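Local structure of putative lipoprotein (Bacteroides fragilis, 3QNK) at residues 300-306 and 479-483. The protein is a SusD-like protein, probably an outer-membrane lipoprotein that helps bind glycans at the cell surface for uptake. Numbering follows the deposited sequence.
Sequences ADQVFDI and TEFKV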
loop_
_atom_site.group_PDB
_atom_site.type_symbol
_atom_site.label_atom_id
_atom_site.label_comp_id
_atom_site.label_asym_id
_atom_site.label_seq_id
_atom_site.Cartn_x
_atom_site.Cartn_y
_atom_site.Cartn_z
ATOM N N ALA B 300 6.038 4.091 -43.851
ATOM C CA ALA B 300 7.202 3.620 -43.083
ATOM C C ALA B 300 8.498 3.514 -43.924
ATOM O O ALA B 300 9.592 3.545 -43.356
ATOM C CB ALA B 300 6.897 2.267 -42.455
ATOM N N ASP B 301 8.381 3.352 -45.251
ATOM C CA ASP B 301 9.551 3.239 -46.121
ATOM C C ASP B 301 10.087 4.625 -46.507
ATOM O O ASP B 301 11.156 4.702 -47.080
ATOM C CB ASP B 301 9.249 2.388 -47.371
ATOM C CG ASP B 301 8.062 2.771 -48.230
ATOM O OD1 ASP B 301 7.058 3.289 -47.675
ATOM O OD2 ASP B 301 8.058 2.397 -49.430
ATOM N N GLN B 302 9.395 5.709 -46.142
ATOM C CA GLN B 302 9.791 7.078 -46.477
ATOM C C GLN B 302 10.907 7.569 -45.602
ATOM O O GLN B 302 10.770 7.525 -44.374
ATOM C CB GLN B 302 8.605 8.042 -46.356
ATOM C CG GLN B 302 9.010 9.432 -46.804
ATOM C CD GLN B 302 7.944 10.302 -47.405
ATOM O OE1 GLN B 302 6.720 10.189 -47.147
ATOM N NE2 GLN B 302 8.434 11.259 -48.166
ATOM N N VAL B 303 11.984 8.104 -46.219
ATOM C CA VAL B 303 13.095 8.633 -45.445
ATOM C C VAL B 303 13.091 10.159 -45.533
ATOM O O VAL B 303 12.980 10.727 -46.626
ATOM C CB VAL B 303 14.439 8.023 -45.881
ATOM C CG1 VAL B 303 15.591 8.567 -45.045
ATOM C CG2 VAL B 303 14.410 6.491 -45.797
ATOM N N PHE B 304 13.176 10.810 -44.372
ATOM C CA PHE B 304 13.253 12.246 -44.259
ATOM C C PHE B 304 14.597 12.690 -43.747
ATOM O O PHE B 304 15.224 11.966 -42.986
ATOM C CB PHE B 304 12.196 12.773 -43.320
ATOM C CG PHE B 304 10.813 12.305 -43.657
ATOM C CD1 PHE B 304 10.011 13.032 -44.546
ATOM C CD2 PHE B 304 10.291 11.147 -43.076
ATOM C CE1 PHE B 304 8.716 12.608 -44.843
ATOM C CE2 PHE B 304 8.993 10.743 -43.350
ATOM C CZ PHE B 304 8.208 11.476 -44.223
ATOM N N ASP B 305 15.033 13.891 -44.156
ATOM C CA ASP B 305 16.257 14.514 -43.680
ATOM C C ASP B 305 15.853 15.655 -42.787
ATOM O O ASP B 305 15.132 16.556 -43.218
ATOM C CB ASP B 305 17.142 14.992 -44.836
ATOM C CG ASP B 305 18.531 15.427 -44.407
ATOM O OD1 ASP B 305 18.643 16.480 -43.722
ATOM O OD2 ASP B 305 19.513 14.723 -44.768
ATOM N N ILE B 306 16.307 15.610 -41.535
ATOM C CA ILE B 306 16.008 16.569 -40.473
ATOM C C ILE B 306 16.280 18.028 -40.918
ATOM O O ILE B 306 15.675 18.955 -40.395
ATOM C CB ILE B 306 16.842 16.150 -39.226
ATOM C CG1 ILE B 306 16.075 16.375 -37.953
ATOM C CG2 ILE B 306 18.282 16.712 -39.175
ATOM C CD1 ILE B 306 16.783 15.805 -36.707
ATOM N N THR B 479 21.344 12.276 -39.686
ATOM C CA THR B 479 20.505 13.340 -40.230
ATOM C C THR B 479 19.112 12.838 -40.711
ATOM O O THR B 479 18.201 13.649 -40.849
ATOM C CB THR B 479 21.321 14.008 -41.364
ATOM O OG1 THR B 479 20.704 15.211 -41.783
ATOM C CG2 THR B 479 21.564 13.091 -42.557
ATOM N N GLU B 480 18.944 11.523 -40.930
ATOM C CA GLU B 480 17.717 10.960 -41.478
ATOM C C GLU B 480 17.008 10.002 -40.574
ATOM O O GLU B 480 17.637 9.216 -39.861
ATOM C CB GLU B 480 18.000 10.217 -42.780
ATOM C CG GLU B 480 18.637 11.066 -43.853
ATOM C CD GLU B 480 19.506 10.254 -44.787
ATOM O OE1 GLU B 480 20.439 9.586 -44.289
ATOM O OE2 GLU B 480 19.246 10.275 -46.013
ATOM N N PHE B 481 15.667 9.981 -40.736
ATOM C CA PHE B 481 14.723 9.181 -39.977
ATOM C C PHE B 481 13.556 8.700 -40.833
ATOM O O PHE B 481 13.303 9.232 -41.915
ATOM C CB PHE B 481 14.187 9.998 -38.782
ATOM C CG PHE B 481 13.299 11.155 -39.159
ATOM C CD1 PHE B 481 13.841 12.397 -39.468
ATOM C CD2 PHE B 481 11.920 11.005 -39.209
ATOM C CE1 PHE B 481 13.014 13.465 -39.863
ATOM C CE2 PHE B 481 11.094 12.070 -39.592
ATOM C CZ PHE B 481 11.644 13.293 -39.910
ATOM N N LYS B 482 12.859 7.670 -40.306
ATOM C CA LYS B 482 11.635 7.025 -40.784
ATOM C C LYS B 482 10.575 7.199 -39.680
ATOM O O LYS B 482 10.943 7.265 -38.498
ATOM C CB LYS B 482 11.878 5.521 -41.068
ATOM C CG LYS B 482 12.660 5.168 -42.341
ATOM C CD LYS B 482 13.067 3.695 -42.278
ATOM C CE LYS B 482 13.620 3.090 -43.551
ATOM N NZ LYS B 482 13.016 1.752 -43.836
ATOM N N VAL B 483 9.267 7.259 -40.050
ATOM C CA VAL B 483 8.161 7.329 -39.075
ATOM C C VAL B 483 7.791 5.893 -38.735
ATOM O O VAL B 483 7.678 5.057 -39.623
ATOM C CB VAL B 483 6.950 8.182 -39.561
ATOM C CG1 VAL B 483 5.823 8.206 -38.524
ATOM C CG2 VAL B 483 7.404 9.604 -39.912
#
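Phe-304 and Phe-481 form an antiparallel hydrogen-bonded pair, Phe-304 N to Phe-481 O at 2.9 Å and Phe-481 N to Phe-304 O at 3.0 Å. A third backbone bond, Ile-306 N to Thr-479 O at 2.8 Å, continues the ladder past the non-hydrogen-bonded pair Asp-305 and Glu-480. On the phenylalanine face, the two rings are tilted 25° from each other but so displaced that little of one faces the other. The closer contact is CH-pi: with CG between its backbone N and carbonyl carbon (chi1 69°), Phe-481 turns one ring face to Phe-304 CB, 3.8 Å from the centroid. Phe-304 CE2 meets Val-483 CG2 at 4.0 Å. On the other face, Val-303 CG1 rests against Glu-480 CB. Lys-482 CG lies 3.6 Å from both Ala-300 O and Gln-302 O. Thr-479 OG1 lies 3.1 Å from Asp-305 OD1 and 3.3 Å from OD2, at best a weak hydrogen bond to one or the other; OD1 also accepts a hydrogen bond from Asn-307 N, and Glu-480 OE1 is hydrogen-bonded to Ser-477 OG. Strand 304-305 thus edges a three-stranded antiparallel surface sheet, with 480-488 central and 469-475 beyond; Tyr-295 packs edge-to-face with Phe-304, and Phe-475 meets Phe-481.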